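Local coordinates for protein 6-aminohexanoate-cyclic-dimer hydrolase (Arthrobacter sp., PDB 3A2Q) that hydrolyses the cyclic dimer of 6-aminohexanoate, a by-product of nylon-6 manufacture, to the linear dimer and leaves linear oligomers untouched, at residues 5-10 with 479-484; 159-164 with 215-220; 296-301 with 379-384; 372-377 with 431-436. The protein carries 1 engineered substitution. All coordinates share one frame; numbering follows the deposited sequence.

Contact 1 lies at the surface, where the two chain ends meet; contacts 2 and 4 are buried, and contact 3 is only partly so. They fall into two neighbouring pairs. Contacts 1 and 2 touch through D9, whose OD2 forms a salt bridge with R220 NE at 2.9 Å. Contacts 3 and 4 meet at the end of helix 356-378, where W376 packs against P300. Contacts 2, 3 and 4 all reach the same mixed sheet, 3 at the margin formed by strand 294-297. Their chemistry differs: cation-pi in contact 1, water and backbone oxygens in 2, apolar packing in 3, and an amide on an indole with bridging waters in 4.

Contact 1: 5-10 with 479-484; sequences DLWQDA and RRPQLL
W7 and R480 carry this contact, the arginine lying along one face of the indole. R480 CD sits almost directly above the five-membered ring of W7, 4.0 Å from its centroid, in a CH-pi contact. Farther along the extended side chain the guanidinium makes a cation-pi interaction, with R480 CZ 3.8 Å from the same centroid. The two planes are 32° apart, so this is a tilted lid and not a flush stack. Around the six-membered ring the neighbours are apolar or carbonyl: L484 CD2 reaches W7 CZ3 at 3.8 Å, P481 CD lies by W7 CH2 at 4.1 Å, and R479 O approaches W7 CZ2. With CG anti to the backbone N (chi1 -161°), W7 projects away from its own turn toward the 479-484 loop, and its NE1 is hydrogen-bonded to V477 O, just before that segment. R217 makes a second cation-pi contact from the opposite face, leaving the indole between two arginines. Farther out, D5 to Q8 form a type I turn. D5 OD1 receives a weak bond from W7 N at 3.4 Å and stands 4.3 Å from R480 NH1, too far for a salt bridge. Beyond the turn D9 caps helix 10-19. R480 over the electron-rich indole of W7 is likely to hold the N-terminal arm to the C-terminal tail, with the D5 carboxylate probably adding a modest long-range attraction.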
loop_
_atom_site.group_PDB
_atom_site.type_symbol
_atom_site.label_atom_id
_atom_site.label_comp_id
_atom_site.label_asym_id
_atom_site.label_seq_id
_atom_site.Cartn_x
_atom_site.Cartn_y
_atom_site.Cartn_z
ATOM N N ASP A 5 -23.923 7.411 7.825
ATOM C CA ASP A 5 -22.625 7.949 8.213
ATOM C C ASP A 5 -21.544 7.053 7.624
ATOM O O ASP A 5 -21.314 5.945 8.106
ATOM C CB ASP A 5 -22.502 7.997 9.738
ATOM C CG ASP A 5 -21.129 8.458 10.202
ATOM O OD1 ASP A 5 -20.550 9.362 9.561
ATOM O OD2 ASP A 5 -20.634 7.927 11.216
ATOM N N LEU A 6 -20.891 7.539 6.574
ATOM C CA LEU A 6 -19.849 6.779 5.899
ATOM C C LEU A 6 -18.509 6.751 6.636
ATOM O O LEU A 6 -17.534 6.207 6.121
ATOM C CB LEU A 6 -19.644 7.319 4.479
ATOM C CG LEU A 6 -20.837 7.226 3.518
ATOM C CD1 LEU A 6 -20.448 7.783 2.160
ATOM C CD2 LEU A 6 -21.281 5.778 3.385
ATOM N N TRP A 7 -18.453 7.328 7.833
ATOM C CA TRP A 7 -17.204 7.323 8.591
ATOM C C TRP A 7 -17.072 6.039 9.410
ATOM O O TRP A 7 -16.084 5.837 10.116
ATOM C CB TRP A 7 -17.115 8.542 9.516
ATOM C CG TRP A 7 -15.702 8.831 9.965
ATOM C CD1 TRP A 7 -15.237 8.873 11.251
ATOM C CD2 TRP A 7 -14.572 9.101 9.123
ATOM N NE1 TRP A 7 -13.888 9.152 11.260
ATOM C CE2 TRP A 7 -13.455 9.296 9.969
ATOM C CE3 TRP A 7 -14.395 9.196 7.735
ATOM C CZ2 TRP A 7 -12.177 9.580 9.471
ATOM C CZ3 TRP A 7 -13.120 9.478 7.240
ATOM C CH2 TRP A 7 -12.030 9.666 8.110
ATOM N N GLN A 8 -18.073 5.172 9.309
ATOM C CA GLN A 8 -18.071 3.893 10.016
ATOM C C GLN A 8 -17.139 2.965 9.231
ATOM O O GLN A 8 -17.048 3.083 8.011
ATOM C CB GLN A 8 -19.486 3.303 10.022
ATOM C CG GLN A 8 -20.564 4.245 10.544
ATOM C CD GLN A 8 -20.715 4.185 12.048
ATOM O OE1 GLN A 8 -21.258 3.223 12.589
ATOM N NE2 GLN A 8 -20.228 5.211 12.736
ATOM N N ASP A 9 -16.446 2.050 9.906
ATOM C CA ASP A 9 -15.560 1.151 9.170
ATOM C C ASP A 9 -16.363 0.083 8.432
ATOM O O ASP A 9 -17.589 0.049 8.523
ATOM C CB ASP A 9 -14.508 0.507 10.092
ATOM C CG ASP A 9 -15.110 -0.368 11.171
ATOM O OD1 ASP A 9 -16.275 -0.795 11.030
ATOM O OD2 ASP A 9 -14.398 -0.642 12.161
ATOM N N ALA A 10 -15.676 -0.780 7.691
ATOM C CA ALA A 10 -16.343 -1.826 6.922
ATOM C C ALA A 10 -17.160 -2.782 7.785
ATOM O O ALA A 10 -18.257 -3.186 7.402
ATOM C CB ALA A 10 -15.322 -2.606 6.102
ATOM N N ARG A 479 -10.280 12.100 14.351
ATOM C CA ARG A 479 -9.731 13.037 13.376
ATOM C C ARG A 479 -10.240 12.792 11.953
ATOM O O ARG A 479 -10.336 11.649 11.501
ATOM C CB ARG A 479 -8.198 12.978 13.400
ATOM C CG ARG A 479 -7.580 13.291 14.764
ATOM C CD ARG A 479 -6.072 13.536 14.658
ATOM N NE ARG A 479 -5.324 12.334 14.299
ATOM C CZ ARG A 479 -4.927 11.401 15.162
ATOM N NH1 ARG A 479 -5.197 11.520 16.456
ATOM N NH2 ARG A 479 -4.255 10.342 14.730
ATOM N N ARG A 480 -10.568 13.877 11.255
ATOM C CA ARG A 480 -11.066 13.797 9.882
ATOM C C ARG A 480 -10.438 14.886 9.015
ATOM O O ARG A 480 -10.157 15.989 9.489
ATOM C CB ARG A 480 -12.588 13.964 9.850
ATOM C CG ARG A 480 -13.349 12.960 10.685
ATOM C CD ARG A 480 -14.841 13.057 10.425
ATOM N NE ARG A 480 -15.596 12.208 11.340
ATOM C CZ ARG A 480 -16.886 11.928 11.205
ATOM N NH1 ARG A 480 -17.569 12.432 10.186
ATOM N NH2 ARG A 480 -17.491 11.141 12.085
ATOM N N PRO A 481 -10.212 14.592 7.726
ATOM C CA PRO A 481 -9.614 15.602 6.847
ATOM C C PRO A 481 -10.592 16.762 6.643
ATOM O O PRO A 481 -11.808 16.571 6.713
ATOM C CB PRO A 481 -9.343 14.827 5.559
ATOM C CG PRO A 481 -10.378 13.736 5.581
ATOM C CD PRO A 481 -10.404 13.312 7.024
ATOM N N GLN A 482 -10.060 17.959 6.404
ATOM C CA GLN A 482 -10.889 19.148 6.205
ATOM C C GLN A 482 -11.846 19.001 5.028
ATOM O O GLN A 482 -12.893 19.649 4.983
ATOM C CB GLN A 482 -10.014 20.387 5.994
ATOM C CG GLN A 482 -9.091 20.704 7.161
ATOM C CD GLN A 482 -9.835 20.951 8.464
ATOM O OE1 GLN A 482 -9.229 20.988 9.534
ATOM N NE2 GLN A 482 -11.148 21.131 8.379
ATOM N N LEU A 483 -11.481 18.153 4.073
ATOM C CA LEU A 483 -12.318 17.922 2.904
ATOM C C LEU A 483 -13.711 17.509 3.364
ATOM O O LEU A 483 -14.705 17.799 2.706
ATOM C CB LEU A 483 -11.711 16.820 2.033
ATOM C CG LEU A 483 -12.427 16.482 0.727
ATOM C CD1 LEU A 483 -12.414 17.689 -0.197
ATOM C CD2 LEU A 483 -11.738 15.301 0.072
ATOM N N LEU A 484 -13.768 16.827 4.502
ATOM C CA LEU A 484 -15.028 16.367 5.073
ATOM C C LEU A 484 -15.497 17.327 6.167
ATOM O O LEU A 484 -16.148 16.918 7.130
ATOM C CB LEU A 484 -14.859 14.957 5.649
ATOM C CG LEU A 484 -14.871 13.768 4.678
ATOM C CD1 LEU A 484 -13.921 14.010 3.523
ATOM C CD2 LEU A 484 -14.489 12.501 5.434
#

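Contact 2: 159-164 with 215-220; sequences AAALSP and FARSVR
P164 and A216 meet through their backbones. A CA-H...O contact joins A216 CA to P164 O at 3.6 Å, with an angle of 157° at the hydrogen. P164 O also accepts from a water at 2.7 Å, and that water in turn accepts from R217 N at 2.9 Å, so the loop and the end of the strand are joined through solvent in a buried setting. Next comes the charged side chain. R217 bends at chi3 (-59°), which turns its guanidinium back toward the 159-164 loop. S163 O lies 3.6 Å from R217 NH1, near the guanidinium plane at its edge, while R217 NH1 is 4.0 Å from A161 CA and 3.9 Å from P164 CA. The hydrogen bond of NH1 goes to V158 O. V158 belongs to the last turn of helix 152-159, which closes in a Schellman motif: A161, at positive phi, is its C-prime residue, with L162 N bonded to A157 O and A161 N to V158 O. A cation at this carboxyl end is likely to be favourable to the helix dipole. The crossing thus ties the exit of helix 152-159 to strand 211-216, which pairs antiparallel with strand 165-170 in the central sheet. Within the loop, S163 OG donates to L162 O at 2.6 Å. On the other segment, S218 caps helix 219-229 through OG to D221 N.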
loop_
_atom_site.group_PDB
_atom_site.type_symbol
_atom_site.label_atom_id
_atom_site.label_comp_id
_atom_site.label_asym_id
_atom_site.label_seq_id
_atom_site.Cartn_x
_atom_site.Cartn_y
_atom_site.Cartn_z
ATOM N N ALA A 159 -9.347 7.711 3.067
ATOM C CA ALA A 159 -9.241 8.853 3.965
ATOM C C ALA A 159 -10.441 9.792 3.801
ATOM O O ALA A 159 -10.842 10.466 4.745
ATOM C CB ALA A 159 -7.949 9.604 3.694
ATOM N N ALA A 160 -11.007 9.822 2.598
ATOM C CA ALA A 160 -12.153 10.679 2.296
ATOM C C ALA A 160 -13.480 9.930 2.357
ATOM O O ALA A 160 -14.512 10.441 1.923
ATOM C CB ALA A 160 -11.982 11.308 0.926
ATOM N N ALA A 161 -13.442 8.713 2.889
ATOM C CA ALA A 161 -14.633 7.884 3.033
ATOM C C ALA A 161 -15.347 7.515 1.732
ATOM O O ALA A 161 -16.562 7.313 1.728
ATOM C CB ALA A 161 -15.613 8.554 3.990
ATOM N N LEU A 162 -14.606 7.416 0.631
ATOM C CA LEU A 162 -15.224 7.035 -0.634
ATOM C C LEU A 162 -15.490 5.529 -0.570
ATOM O O LEU A 162 -16.219 4.973 -1.392
ATOM C CB LEU A 162 -14.304 7.368 -1.812
ATOM C CG LEU A 162 -13.741 8.791 -1.855
ATOM C CD1 LEU A 162 -13.069 9.024 -3.200
ATOM C CD2 LEU A 162 -14.852 9.807 -1.637
ATOM N N SER A 163 -14.889 4.891 0.432
ATOM C CA SER A 163 -15.026 3.459 0.700
ATOM C C SER A 163 -14.341 3.199 2.038
ATOM O O SER A 163 -13.386 3.892 2.392
ATOM C CB SER A 163 -14.361 2.621 -0.390
ATOM O OG SER A 163 -15.150 2.594 -1.565
ATOM N N PRO A 164 -14.825 2.210 2.805
ATOM C CA PRO A 164 -14.211 1.914 4.106
ATOM C C PRO A 164 -12.907 1.125 4.001
ATOM O O PRO A 164 -12.103 1.111 4.932
ATOM C CB PRO A 164 -15.302 1.135 4.834
ATOM C CG PRO A 164 -16.026 0.443 3.714
ATOM C CD PRO A 164 -16.097 1.482 2.633
ATOM N N PHE A 215 -5.933 -1.441 2.794
ATOM C CA PHE A 215 -6.221 -0.128 3.371
ATOM C C PHE A 215 -7.531 -0.192 4.151
ATOM O O PHE A 215 -8.486 -0.810 3.696
ATOM C CB PHE A 215 -6.415 0.923 2.272
ATOM C CG PHE A 215 -5.149 1.407 1.645
ATOM C CD1 PHE A 215 -4.323 2.305 2.318
ATOM C CD2 PHE A 215 -4.798 0.998 0.365
ATOM C CE1 PHE A 215 -3.159 2.792 1.719
ATOM C CE2 PHE A 215 -3.637 1.477 -0.245
ATOM C CZ PHE A 215 -2.818 2.376 0.433
ATOM N N ALA A 216 -7.570 0.474 5.303
ATOM C CA ALA A 216 -8.764 0.545 6.147
ATOM C C ALA A 216 -8.574 1.631 7.210
ATOM O O ALA A 216 -7.505 2.231 7.314
ATOM C CB ALA A 216 -9.030 -0.807 6.818
ATOM N N ARG A 217 -9.613 1.895 7.998
ATOM C CA ARG A 217 -9.504 2.895 9.050
ATOM C C ARG A 217 -9.519 2.260 10.445
ATOM O O ARG A 217 -9.415 2.956 11.456
ATOM C CB ARG A 217 -10.620 3.943 8.924
ATOM C CG ARG A 217 -10.490 4.835 7.686
ATOM C CD ARG A 217 -11.401 6.051 7.788
ATOM N NE ARG A 217 -12.799 5.661 7.926
ATOM C CZ ARG A 217 -13.589 5.308 6.916
ATOM N NH1 ARG A 217 -13.132 5.300 5.671
ATOM N NH2 ARG A 217 -14.836 4.940 7.159
ATOM N N SER A 218 -9.645 0.938 10.499
ATOM C CA SER A 218 -9.637 0.238 11.781
ATOM C C SER A 218 -8.792 -1.024 11.669
ATOM O O SER A 218 -8.659 -1.600 10.590
ATOM C CB SER A 218 -11.056 -0.140 12.215
ATOM O OG SER A 218 -11.595 -1.148 11.379
ATOM N N VAL A 219 -8.232 -1.461 12.789
ATOM C CA VAL A 219 -7.405 -2.656 12.780
ATOM C C VAL A 219 -8.255 -3.907 12.556
ATOM O O VAL A 219 -7.800 -4.873 11.936
ATOM C CB VAL A 219 -6.601 -2.783 14.093
ATOM C CG1 VAL A 219 -5.755 -4.054 14.073
ATOM C CG2 VAL A 219 -5.700 -1.562 14.263
ATOM N N ARG A 220 -9.498 -3.890 13.031
ATOM C CA ARG A 220 -10.345 -5.060 12.851
ATOM C C ARG A 220 -10.695 -5.256 11.380
ATOM O O ARG A 220 -10.844 -6.386 10.915
ATOM C CB ARG A 220 -11.610 -4.959 13.710
ATOM C CG ARG A 220 -12.605 -3.888 13.299
ATOM C CD ARG A 220 -13.798 -3.899 14.251
ATOM N NE ARG A 220 -14.869 -3.007 13.819
ATOM C CZ ARG A 220 -16.038 -2.888 14.446
ATOM N NH1 ARG A 220 -16.284 -3.605 15.535
ATOM N NH2 ARG A 220 -16.965 -2.062 13.977
HETATM O O HOH W 1 -12.340 1.123 7.614
#

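Contact 3: 296-301 with 379-384; sequences NDAYPE and AGWDLL
The touching parts of the two segments run nearly perpendicular, 88° apart, and the backbones come nearest at Y299 and L384, with 6.7 Å between their CA atoms. Two side chains of 379-384 do the packing. A298 CB approaches the six-membered ring of W381 obliquely, 3.4 Å from W381 CH2 and 3.6 Å from W381 CZ2. N296 crosses the same end of the indole at about a right angle, its amide plane turned 81° from the ring, and N296 ND2 stays 4.0 Å from W381 CZ3; that nitrogen bonds weakly to D294 OD1. L384 CG is anti to the backbone N (chi1 176°), which sends CD1 against 298-300 of the other segment: L384 CD1 touches A298 O at 3.7 Å and Y299 CB at 3.9 Å. P300 and L384 reach toward each other, with P300 CD 3.9 Å from L384 CD1. Replacing W381 by an alanine would probably leave the A298 methyl without its apolar cover and strip W376 of its stacking partner. R259 adds a cation-pi contact to this indole. Strands 294-297 and 383-387 flank strand 259-262, parallel to it, at one margin of the sheet. Helix 356-378, closed by a Schellman motif at G380, leads into the second strand, and its W376 and W377 pack on P300 and L384.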
loop_
_atom_site.group_PDB
_atom_site.type_symbol
_atom_site.label_atom_id
_atom_site.label_comp_id
_atom_site.label_asym_id
_atom_site.label_seq_id
_atom_site.Cartn_x
_atom_site.Cartn_y
_atom_site.Cartn_z
ATOM N N ASN A 296 12.658 -0.705 24.164
ATOM C CA ASN A 296 14.046 -0.260 24.208
ATOM C C ASN A 296 14.461 0.418 22.908
ATOM O O ASN A 296 13.869 0.173 21.861
ATOM C CB ASN A 296 14.963 -1.467 24.419
ATOM C CG ASN A 296 14.625 -2.244 25.668
ATOM O OD1 ASN A 296 14.946 -1.825 26.775
ATOM N ND2 ASN A 296 13.960 -3.385 25.496
ATOM N N ASP A 297 15.480 1.267 22.977
ATOM C CA ASP A 297 15.978 1.912 21.772
ATOM C C ASP A 297 16.904 0.891 21.120
ATOM O O ASP A 297 18.039 0.684 21.557
ATOM C CB ASP A 297 16.744 3.197 22.098
ATOM C CG ASP A 297 15.828 4.334 22.502
ATOM O OD1 ASP A 297 14.599 4.180 22.366
ATOM O OD2 ASP A 297 16.333 5.386 22.945
ATOM N N ALA A 298 16.400 0.232 20.084
ATOM C CA ALA A 298 17.172 -0.781 19.387
ATOM C C ALA A 298 16.578 -1.012 18.011
ATOM O O ALA A 298 15.402 -0.743 17.777
ATOM C CB ALA A 298 17.163 -2.077 20.182
ATOM N N TYR A 299 17.394 -1.529 17.106
ATOM C CA TYR A 299 16.941 -1.775 15.751
ATOM C C TYR A 299 17.917 -2.692 15.028
ATOM O O TYR A 299 19.072 -2.828 15.433
ATOM C CB TYR A 299 16.833 -0.439 15.016
ATOM C CG TYR A 299 18.156 0.287 14.890
ATOM C CD1 TYR A 299 18.983 0.091 13.781
ATOM C CD2 TYR A 299 18.581 1.177 15.879
ATOM C CE1 TYR A 299 20.194 0.769 13.656
ATOM C CE2 TYR A 299 19.789 1.857 15.764
ATOM C CZ TYR A 299 20.588 1.652 14.652
ATOM O OH TYR A 299 21.775 2.341 14.533
ATOM N N PRO A 300 17.457 -3.350 13.954
ATOM C CA PRO A 300 18.329 -4.253 13.189
ATOM C C PRO A 300 19.489 -3.455 12.608
ATOM O O PRO A 300 19.270 -2.468 11.909
ATOM C CB PRO A 300 17.400 -4.799 12.097
ATOM C CG PRO A 300 16.017 -4.657 12.692
ATOM C CD PRO A 300 16.085 -3.336 13.413
ATOM N N GLU A 301 20.722 -3.870 12.881
ATOM C CA GLU A 301 21.856 -3.114 12.360
ATOM C C GLU A 301 21.851 -3.061 10.846
ATOM O O GLU A 301 22.437 -2.157 10.253
ATOM C CB GLU A 301 23.187 -3.684 12.862
ATOM C CG GLU A 301 23.473 -5.118 12.494
ATOM C CD GLU A 301 24.853 -5.553 12.960
ATOM O OE1 GLU A 301 25.180 -5.324 14.148
ATOM O OE2 GLU A 301 25.608 -6.120 12.143
ATOM N N ALA A 379 17.146 -13.147 17.006
ATOM C CA ALA A 379 17.863 -12.922 18.256
ATOM C C ALA A 379 16.972 -12.647 19.466
ATOM O O ALA A 379 17.476 -12.427 20.569
ATOM C CB ALA A 379 18.861 -11.787 18.079
ATOM N N GLY A 380 15.657 -12.641 19.273
ATOM C CA GLY A 380 14.775 -12.413 20.405
ATOM C C GLY A 380 13.818 -11.237 20.348
ATOM O O GLY A 380 12.880 -11.164 21.143
ATOM N N TRP A 381 14.043 -10.306 19.429
ATOM C CA TRP A 381 13.150 -9.159 19.319
ATOM C C TRP A 381 11.856 -9.563 18.626
ATOM O O TRP A 381 11.867 -10.379 17.703
ATOM C CB TRP A 381 13.826 -8.029 18.549
ATOM C CG TRP A 381 15.058 -7.543 19.222
ATOM C CD1 TRP A 381 16.325 -8.007 19.045
ATOM C CD2 TRP A 381 15.140 -6.503 20.201
ATOM N NE1 TRP A 381 17.198 -7.318 19.855
ATOM C CE2 TRP A 381 16.496 -6.388 20.573
ATOM C CE3 TRP A 381 14.196 -5.656 20.801
ATOM C CZ2 TRP A 381 16.937 -5.457 21.521
ATOM C CZ3 TRP A 381 14.634 -4.729 21.746
ATOM C CH2 TRP A 381 15.993 -4.638 22.094
ATOM N N ASP A 382 10.745 -8.988 19.082
ATOM C CA ASP A 382 9.426 -9.283 18.531
ATOM C C ASP A 382 8.923 -8.236 17.544
ATOM O O ASP A 382 8.371 -8.575 16.497
ATOM C CB ASP A 382 8.395 -9.391 19.656
ATOM C CG ASP A 382 8.658 -10.555 20.578
ATOM O OD1 ASP A 382 8.583 -11.708 20.104
ATOM O OD2 ASP A 382 8.937 -10.311 21.775
ATOM N N LEU A 383 9.111 -6.966 17.890
ATOM C CA LEU A 383 8.618 -5.869 17.055
ATOM C C LEU A 383 9.560 -4.684 16.962
ATOM O O LEU A 383 10.304 -4.382 17.900
ATOM C CB LEU A 383 7.296 -5.341 17.611
ATOM C CG LEU A 383 6.069 -6.240 17.764
ATOM C CD1 LEU A 383 5.007 -5.502 18.572
ATOM C CD2 LEU A 383 5.530 -6.612 16.406
ATOM N N LEU A 384 9.498 -4.003 15.821
ATOM C CA LEU A 384 10.284 -2.798 15.593
ATOM C C LEU A 384 9.249 -1.701 15.380
ATOM O O LEU A 384 8.284 -1.895 14.641
ATOM C CB LEU A 384 11.151 -2.920 14.331
ATOM C CG LEU A 384 11.924 -1.641 13.975
ATOM C CD1 LEU A 384 13.044 -1.424 14.984
ATOM C CD2 LEU A 384 12.509 -1.742 12.569
#

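Contact 4: 372-377 with 431-436; sequences KVERWW and SGQPAI
Chi1 of -81° at W377 and of -66° at Q433 sets both side chains on the backbone-N side, and the extended glutamine then brings its amide over the indole. Q433 NE2 lies 3.0 Å above the ring plane of W377, displaced toward the rim, and is 3.0 Å from W377 CE3. The amide stands almost upright on the ring, the planes 78° apart, and the edge of W376, through CE3, meets the opposite face. The other end of the amide is gripped as well: S431 OG donates to Q433 OE1 at 2.6 Å, close to the carbonyl plane, and accepts a weak bond from Q433 N. The bond from S431 OG limits the rotation of the amide and leaves NE2 directed at the indole. V373 CG1 lies 3.3 Å from Q433 OE1 and also packs on S431 CB. Here the last turns of helix 356-378 lie against the connection from helix 427-431 to strand 435-442 of the sheet, where G432 takes positive phi as the chain leaves the helix. With an alanine in place of W377, Q433 NE2 would probably lose the ring face beneath it and the amide would be less firmly held. E374 reaches the loop through water on both carboxylate oxygens: one water donates to E374 OE2 at 2.9 Å and to S431 O at 2.7 Å, while another donates to E374 OE1 and weakly accepts from Q433 NE2.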
loop_
_atom_site.group_PDB
_atom_site.type_symbol
_atom_site.label_atom_id
_atom_site.label_comp_id
_atom_site.label_asym_id
_atom_site.label_seq_id
_atom_site.Cartn_x
_atom_site.Cartn_y
_atom_site.Cartn_z
ATOM N N LYS A 372 19.992 -10.621 6.840
ATOM C CA LYS A 372 20.592 -9.744 7.839
ATOM C C LYS A 372 19.505 -9.065 8.659
ATOM O O LYS A 372 19.614 -8.958 9.881
ATOM C CB LYS A 372 21.485 -8.685 7.181
ATOM C CG LYS A 372 22.693 -9.246 6.434
ATOM C CD LYS A 372 23.724 -8.160 6.124
ATOM C CE LYS A 372 23.117 -6.997 5.347
ATOM N NZ LYS A 372 24.066 -5.851 5.216
ATOM N N VAL A 373 18.451 -8.617 7.986
ATOM C CA VAL A 373 17.353 -7.955 8.670
ATOM C C VAL A 373 16.620 -8.898 9.624
ATOM O O VAL A 373 16.445 -8.590 10.800
ATOM C CB VAL A 373 16.317 -7.394 7.671
ATOM C CG1 VAL A 373 15.111 -6.890 8.433
ATOM C CG2 VAL A 373 16.931 -6.266 6.841
ATOM N N GLU A 374 16.196 -10.047 9.110
ATOM C CA GLU A 374 15.450 -11.013 9.920
ATOM C C GLU A 374 16.185 -11.558 11.140
ATOM O O GLU A 374 15.554 -11.958 12.113
ATOM C CB GLU A 374 14.992 -12.189 9.057
ATOM C CG GLU A 374 13.983 -11.826 7.989
ATOM C CD GLU A 374 13.272 -13.050 7.443
ATOM O OE1 GLU A 374 12.333 -13.535 8.111
ATOM O OE2 GLU A 374 13.664 -13.536 6.358
ATOM N N ARG A 375 17.512 -11.576 11.091
ATOM C CA ARG A 375 18.296 -12.079 12.212
ATOM C C ARG A 375 18.061 -11.311 13.510
ATOM O O ARG A 375 18.333 -11.830 14.589
ATOM C CB ARG A 375 19.785 -12.068 11.868
ATOM C CG ARG A 375 20.261 -13.341 11.183
ATOM C CD ARG A 375 21.779 -13.381 11.088
ATOM N NE ARG A 375 22.276 -12.949 9.786
ATOM C CZ ARG A 375 22.163 -13.665 8.670
ATOM N NH1 ARG A 375 21.570 -14.852 8.693
ATOM N NH2 ARG A 375 22.649 -13.196 7.530
ATOM N N TRP A 376 17.558 -10.083 13.407
ATOM C CA TRP A 376 17.276 -9.261 14.589
ATOM C C TRP A 376 16.118 -9.879 15.371
ATOM O O TRP A 376 16.127 -9.899 16.606
ATOM C CB TRP A 376 16.905 -7.833 14.168
ATOM C CG TRP A 376 16.781 -6.850 15.306
ATOM C CD1 TRP A 376 17.792 -6.368 16.092
ATOM C CD2 TRP A 376 15.583 -6.201 15.751
ATOM N NE1 TRP A 376 17.298 -5.453 16.995
ATOM C CE2 TRP A 376 15.946 -5.334 16.808
ATOM C CE3 TRP A 376 14.240 -6.267 15.360
ATOM C CZ2 TRP A 376 15.012 -4.538 17.477
ATOM C CZ3 TRP A 376 13.311 -5.474 16.025
ATOM C CH2 TRP A 376 13.702 -4.620 17.073
ATOM N N TRP A 377 15.122 -10.385 14.644
ATOM C CA TRP A 377 13.957 -11.012 15.265
ATOM C C TRP A 377 14.368 -12.387 15.786
ATOM O O TRP A 377 13.892 -12.847 16.822
ATOM C CB TRP A 377 12.825 -11.144 14.244
ATOM C CG TRP A 377 12.034 -9.872 14.066
ATOM C CD1 TRP A 377 10.842 -9.564 14.655
ATOM C CD2 TRP A 377 12.401 -8.726 13.280
ATOM N NE1 TRP A 377 10.442 -8.298 14.289
ATOM C CE2 TRP A 377 11.381 -7.761 13.445
ATOM C CE3 TRP A 377 13.495 -8.422 12.454
ATOM C CZ2 TRP A 377 11.421 -6.511 12.816
ATOM C CZ3 TRP A 377 13.538 -7.178 11.827
ATOM C CH2 TRP A 377 12.504 -6.237 12.014
ATOM N N SER A 431 12.831 -7.940 3.009
ATOM C CA SER A 431 12.794 -9.042 3.968
ATOM C C SER A 431 11.485 -9.823 3.887
ATOM O O SER A 431 11.440 -10.996 4.252
ATOM C CB SER A 431 12.981 -8.528 5.401
ATOM O OG SER A 431 11.833 -7.826 5.831
ATOM N N GLY A 432 10.422 -9.169 3.423
ATOM C CA GLY A 432 9.136 -9.837 3.306
ATOM C C GLY A 432 8.333 -9.873 4.599
ATOM O O GLY A 432 7.286 -10.515 4.660
ATOM N N GLN A 433 8.812 -9.183 5.632
ATOM C CA GLN A 433 8.113 -9.163 6.914
ATOM C C GLN A 433 6.856 -8.315 6.893
ATOM O O GLN A 433 6.782 -7.313 6.185
ATOM C CB GLN A 433 9.037 -8.649 8.010
ATOM C CG GLN A 433 10.200 -9.562 8.291
ATOM C CD GLN A 433 11.312 -8.848 9.019
ATOM O OE1 GLN A 433 11.946 -7.949 8.471
ATOM N NE2 GLN A 433 11.555 -9.238 10.258
ATOM N N PRO A 434 5.846 -8.705 7.683
ATOM C CA PRO A 434 4.592 -7.953 7.732
ATOM C C PRO A 434 4.858 -6.605 8.403
ATOM O O PRO A 434 5.531 -6.531 9.435
ATOM C CB PRO A 434 3.676 -8.863 8.550
ATOM C CG PRO A 434 4.634 -9.531 9.493
ATOM C CD PRO A 434 5.826 -9.846 8.619
ATOM N N ALA A 435 4.337 -5.536 7.812
ATOM C CA ALA A 435 4.560 -4.197 8.349
ATOM C C ALA A 435 3.312 -3.367 8.151
ATOM O O ALA A 435 2.760 -3.308 7.050
ATOM C CB ALA A 435 5.745 -3.538 7.641
ATOM N N ILE A 436 2.875 -2.708 9.214
ATOM C CA ILE A 436 1.661 -1.915 9.143
ATOM C C ILE A 436 1.899 -0.465 9.542
ATOM O O ILE A 436 2.715 -0.175 10.420
ATOM C CB ILE A 436 0.571 -2.542 10.060
ATOM C CG1 ILE A 436 -0.796 -1.912 9.794
ATOM C CG2 ILE A 436 0.960 -2.359 11.527
ATOM C CD1 ILE A 436 -1.933 -2.669 10.454
HETATM O O HOH W 2 12.801 -13.298 3.618
HETATM O O HOH W 3 11.524 -12.443 10.442
#